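Side-chain contacts in sulfur oxidation protein soxB (Thermus thermophilus, PDB 2WDD), which hydrolyses a sulfur-sulfur bond as the thiosulfohydrolase of the Sox sulfur oxidation pathway, with a pair of manganese ions held in its catalytic domain: residues Gly63-Gly67 and Glu68-Arg72; Glu171-Glu174 and Glu175-Leu179. All blocks are in the same frame, centred on the assembly; numbering follows the deposited sequence. Where two conformers were deposited one is given.

Interaction 1: residues Gly63-Gly67 and Glu68-Arg72; sequences GYLTG and EAILR
Leu65 and Ile70 meet where the loop after strand 29-34 runs into helix 67-74, five residues apart, a pairing that resembles a hydrophobic staple if Thr66 is taken as the N-cap. The stem of the leucine does the touching: Leu65 CB lies 3.7 Å from Ile70 CG1. Ile70 is oriented for this by its first torsion, which sets CG1 opposite the backbone N (chi1 -163°); the extended branch runs on to place CD1 3.5 Å from Leu65 O. Its other branch, CG2, lies between the backbone N and carbonyl carbon and reaches to 3.3 Å from Gly67 O, so the two branches of the isoleucine touch two separate parts of the chain, at Leu65 and Gly67. A serine in its place, lacking CG1 and CD1, would probably lose most of the apolar contact with Leu65 and open a gap beside Leu86 of helix 81-86, which Ile70 also touches. Beside this pair the backbone is joined by Ile70 N donating to Thr66 O over 3.1 Å, though the donor stands well above the carbonyl plane, 58° out of it. The Thr66 side chain turns away to pack on Leu52, while Ala69, small enough to sit close, brings CB to 3.5 Å from Thr66 O. Gly67 suits its place because a CB would collide with Glu68 N; its carbonyl accepts a hydrogen bond from Ser87 OG. The Glu68 chain bends at chi2 (89°), and its OE2 forms a salt bridge with Arg556. On the helix side, Leu71 CG packs 3.6 Å from Gly67 O.

Interaction 2: residues Glu171-Glu174 and Glu175-Leu179; sequences ERVE and ELLGL
Glu171 to Leu179 form consecutive turns of one alpha helix, in which four carbonyls of residues 171-174 accept the amides four places on. Leu176 N to Arg172 O and Leu177 N to Val173 O are the short bonds of the set, 2.8 Å each. Gly178 N to Glu174 O is longer, 3.2 Å, and bent to 136° as the helix nears its end; here glycine avoids a CB that Glu175 O would crowd. Against this backbone, Arg172 carries the main side-chain contact. Its first torsion sets CG opposite the backbone N (chi1 -178°), and a bend at chi2 then sends the guanidinium along the helix. There Arg172 NH1 donates to Glu175 OE1 over 3.2 Å, a salt bridge one turn ahead. The carboxylate oxygen lies at the edge of the guanidinium, in its plane, yet is itself approached from above the carboxylate plane, the two flat groups being 58° apart. Glu175 has a second conformer, so the bridge is certain only for this one. Leu176 packs against the same arginine, CD2 over one guanidinium face and Leu176 CG 3.9 Å from Arg172 NE, while NE and NH2 of Arg172 bond the carbonyls of Arg144 and Thr143, which fixes the rotation of the group. Val173 and Leu177 lie side by side, Val173 CG1 4.0 Å from Leu177 CD1, and Leu177 extends this apolar surface to Trp134 and Phe199. The exposed Glu174 forms a salt bridge through OE1 with NE of Arg170, four residues back. Buried leucine and valine with charged residues outside mark an amphipathic helix, here the connecting helix of the beta-alpha-beta unit between parallel strands 159-160 and 183-184.

Overall arrangement
Interactions 1 and 2 lie on opposite sides of the chain's centre, their own centres 39 Å apart and their nearest atoms about 28 Å apart, so they do not touch. Neither takes part in the dimanganese site, and the measured approaches to its ligands are about 10 Å or more. In interaction 1 the side chain of Ile70 is about 11 Å from that of His288, a ligand of one manganese. In interaction 2 the side chain of Val173 is about 10 Å from that of His163, a ligand of the other, about 11 Å from that of Asp132, which binds both, and about 14 Å from a manganese ion itself. Arg172 lies about 11 Å, by its side chain, from a bound tertiary-butyl alcohol.

Interaction 1: residues Gly63-Gly67 and Glu68-Arg72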
loop_
_atom_site.group_PDB
_atom_site.type_symbol
_atom_site.label_atom_id
_atom_site.label_comp_id
_atom_site.label_asym_id
_atom_site.label_seq_id
_atom_site.Cartn_x
_atom_site.Cartn_y
_atom_site.Cartn_z
ATOM N N GLY A 63 -6.153 -0.089 -11.864
ATOM C CA GLY A 63 -5.313 0.860 -11.150
ATOM C C GLY A 63 -6.027 2.202 -11.033
ATOM O O GLY A 63 -5.628 3.062 -10.247
ATOM N N TYR A 64 -7.068 2.394 -11.849
ATOM C CA TYR A 64 -7.837 3.635 -11.848
ATOM C C TYR A 64 -9.346 3.392 -11.765
ATOM O O TYR A 64 -10.137 4.290 -12.065
ATOM C CB TYR A 64 -7.514 4.459 -13.097
ATOM C CG TYR A 64 -6.068 4.925 -13.148
ATOM C CD1 TYR A 64 -5.638 5.993 -12.371
ATOM C CD2 TYR A 64 -5.125 4.251 -13.913
ATOM C CE1 TYR A 64 -4.317 6.415 -12.403
ATOM C CE2 TYR A 64 -3.808 4.676 -13.965
ATOM C CZ TYR A 64 -3.414 5.749 -13.196
ATOM O OH TYR A 64 -2.099 6.159 -13.237
ATOM N N LEU A 65 -9.731 2.196 -11.325
ATOM C CA LEU A 65 -11.140 1.841 -11.200
ATOM C C LEU A 65 -11.563 1.902 -9.738
ATOM O O LEU A 65 -10.867 1.385 -8.861
ATOM C CB LEU A 65 -11.392 0.429 -11.751
ATOM C CG LEU A 65 -10.965 0.209 -13.199
ATOM C CD1 LEU A 65 -10.935 -1.286 -13.491
ATOM C CD2 LEU A 65 -11.921 0.919 -14.142
ATOM N N THR A 66 -12.730 2.487 -9.494
ATOM C CA THR A 66 -13.281 2.594 -8.151
ATOM C C THR A 66 -14.805 2.474 -8.217
ATOM O O THR A 66 -15.402 2.419 -9.303
ATOM C CB THR A 66 -12.953 3.970 -7.533
ATOM O OG1 THR A 66 -13.510 4.998 -8.372
ATOM C CG2 THR A 66 -11.437 4.166 -7.361
ATOM N N GLY A 67 -15.425 2.451 -7.044
ATOM C CA GLY A 67 -16.870 2.530 -6.920
ATOM C C GLY A 67 -17.651 1.549 -7.771
ATOM O O GLY A 67 -17.349 0.359 -7.799
ATOM N N GLU A 68 -18.703 2.033 -8.427
ATOM C CA GLU A 68 -19.538 1.135 -9.215
ATOM C C GLU A 68 -18.790 0.608 -10.432
ATOM O O GLU A 68 -19.003 -0.534 -10.879
ATOM C CB GLU A 68 -20.829 1.841 -9.633
ATOM C CG GLU A 68 -21.604 2.433 -8.460
ATOM C CD GLU A 68 -21.215 3.869 -8.088
ATOM O OE1 GLU A 68 -20.167 4.382 -8.547
ATOM O OE2 GLU A 68 -21.946 4.474 -7.260
ATOM N N ALA A 69 -17.940 1.461 -10.991
ATOM C CA ALA A 69 -17.193 1.116 -12.195
ATOM C C ALA A 69 -16.320 -0.121 -12.023
ATOM O O ALA A 69 -16.227 -0.938 -12.926
ATOM C CB ALA A 69 -16.352 2.305 -12.668
ATOM N N ILE A 70 -15.650 -0.247 -10.881
ATOM C CA ILE A 70 -14.803 -1.417 -10.680
ATOM C C ILE A 70 -15.641 -2.687 -10.577
ATOM O O ILE A 70 -15.235 -3.745 -11.052
ATOM C CB ILE A 70 -13.829 -1.241 -9.502
ATOM C CG1 ILE A 70 -12.700 -2.274 -9.602
ATOM C CG2 ILE A 70 -14.548 -1.314 -8.177
ATOM C CD1 ILE A 70 -11.570 -2.042 -8.579
ATOM N N LEU A 71 -16.812 -2.586 -9.962
ATOM C CA LEU A 71 -17.693 -3.748 -9.875
ATOM C C LEU A 71 -18.119 -4.181 -11.279
ATOM O O LEU A 71 -18.049 -5.358 -11.616
ATOM C CB LEU A 71 -18.905 -3.465 -8.981
ATOM C CG LEU A 71 -18.588 -3.063 -7.532
ATOM C CD1 LEU A 71 -19.868 -2.782 -6.785
ATOM C CD2 LEU A 71 -17.766 -4.134 -6.819
ATOM N N ARG A 72 -18.498 -3.220 -12.116
ATOM C CA ARG A 72 -18.921 -3.536 -13.476
ATOM C C ARG A 72 -17.779 -4.108 -14.305
ATOM O O ARG A 72 -17.959 -5.068 -15.064
ATOM C CB ARG A 72 -19.480 -2.287 -14.154
ATOM C CG ARG A 72 -20.793 -1.819 -13.556
ATOM C CD ARG A 72 -21.430 -0.753 -14.436
ATOM N NE ARG A 72 -20.681 0.504 -14.450
ATOM C CZ ARG A 72 -20.944 1.543 -13.656
ATOM N NH1 ARG A 72 -21.917 1.459 -12.761
ATOM N NH2 ARG A 72 -20.241 2.671 -13.769
#

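Interaction 2: residues Glu171-Glu174 and Glu175-Leu179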
loop_
_atom_site.group_PDB
_atom_site.type_symbol
_atom_site.label_atom_id
_atom_site.label_comp_id
_atom_site.label_asym_id
_atom_site.label_seq_id
_atom_site.Cartn_x
_atom_site.Cartn_y
_atom_site.Cartn_z
ATOM N N GLU A 171 21.078 -1.832 8.306
ATOM C CA GLU A 171 21.539 -2.747 9.345
ATOM C C GLU A 171 20.451 -3.678 9.862
ATOM O O GLU A 171 20.653 -4.893 9.955
ATOM C CB GLU A 171 22.172 -1.980 10.507
ATOM C CG GLU A 171 23.458 -1.259 10.140
ATOM C CD GLU A 171 24.114 -0.599 11.338
ATOM O OE1 GLU A 171 24.128 -1.216 12.426
ATOM O OE2 GLU A 171 24.608 0.539 11.193
ATOM N N ARG A 172 19.302 -3.113 10.223
ATOM C CA ARG A 172 18.205 -3.920 10.747
ATOM C C ARG A 172 17.647 -4.855 9.684
ATOM O O ARG A 172 17.252 -5.978 9.990
ATOM C CB ARG A 172 17.088 -3.034 11.292
ATOM C CG ARG A 172 15.922 -3.794 11.899
ATOM C CD ARG A 172 16.348 -4.736 13.028
ATOM N NE ARG A 172 15.217 -5.154 13.848
ATOM C CZ ARG A 172 15.320 -5.931 14.922
ATOM N NH1 ARG A 172 16.507 -6.399 15.298
ATOM N NH2 ARG A 172 14.247 -6.224 15.635
ATOM N N VAL A 173 17.578 -4.384 8.442
ATOM C CA VAL A 173 17.066 -5.232 7.369
ATOM C C VAL A 173 17.952 -6.466 7.235
ATOM O O VAL A 173 17.463 -7.591 7.137
ATOM C CB VAL A 173 16.927 -4.470 6.038
ATOM C CG1 VAL A 173 16.648 -5.452 4.892
ATOM C CG2 VAL A 173 15.811 -3.412 6.139
ATOM N N GLU A 174 19.264 -6.265 7.269
ATOM C CA GLU A 174 20.173 -7.411 7.166
ATOM C C GLU A 174 20.016 -8.379 8.341
ATOM O O GLU A 174 20.034 -9.600 8.161
ATOM C CB GLU A 174 21.605 -6.949 6.907
ATOM C CG GLU A 174 21.673 -6.056 5.669
ATOM C CD GLU A 174 23.039 -5.998 5.016
ATOM O OE1 GLU A 174 23.324 -4.979 4.349
ATOM O OE2 GLU A 174 23.807 -6.977 5.129
ATOM N N GLU A 175 19.800 -7.843 9.538
ATOM C CA GLU A 175 19.568 -8.667 10.717
ATOM C C GLU A 175 18.300 -9.488 10.513
ATOM O O GLU A 175 18.259 -10.695 10.780
ATOM C CB GLU A 175 19.381 -7.780 11.953
ATOM C CG GLU A 175 20.644 -7.525 12.750
ATOM C CD GLU A 175 20.371 -6.795 14.049
ATOM O OE1 GLU A 175 19.465 -5.934 14.075
ATOM O OE2 GLU A 175 21.061 -7.089 15.048
ATOM N N LEU A 176 17.248 -8.818 10.049
ATOM C CA LEU A 176 15.977 -9.484 9.844
ATOM C C LEU A 176 16.010 -10.519 8.727
ATOM O O LEU A 176 15.325 -11.533 8.803
ATOM C CB LEU A 176 14.858 -8.463 9.633
ATOM C CG LEU A 176 14.529 -7.652 10.889
ATOM C CD1 LEU A 176 13.435 -6.621 10.586
ATOM C CD2 LEU A 176 14.098 -8.597 12.005
ATOM N N LEU A 177 16.830 -10.277 7.713
ATOM C CA LEU A 177 16.958 -11.235 6.616
ATOM C C LEU A 177 17.633 -12.501 7.136
ATOM O O LEU A 177 17.434 -13.589 6.595
ATOM C CB LEU A 177 17.721 -10.617 5.446
ATOM C CG LEU A 177 16.872 -9.674 4.584
ATOM C CD1 LEU A 177 17.680 -9.041 3.454
ATOM C CD2 LEU A 177 15.648 -10.388 4.034
ATOM N N GLY A 178 18.409 -12.365 8.209
ATOM C CA GLY A 178 19.036 -13.529 8.808
ATOM C C GLY A 178 17.973 -14.400 9.449
ATOM O O GLY A 178 18.064 -15.632 9.440
ATOM N N LEU A 179 16.957 -13.759 10.017
ATOM C CA LEU A 179 15.869 -14.465 10.672
ATOM C C LEU A 179 14.856 -15.034 9.670
ATOM O O LEU A 179 14.335 -16.121 9.863
ATOM C CB LEU A 179 15.167 -13.546 11.683
ATOM C CG LEU A 179 13.943 -14.098 12.423
ATOM C CD1 LEU A 179 14.354 -15.254 13.354
ATOM C CD2 LEU A 179 13.270 -12.980 13.219
#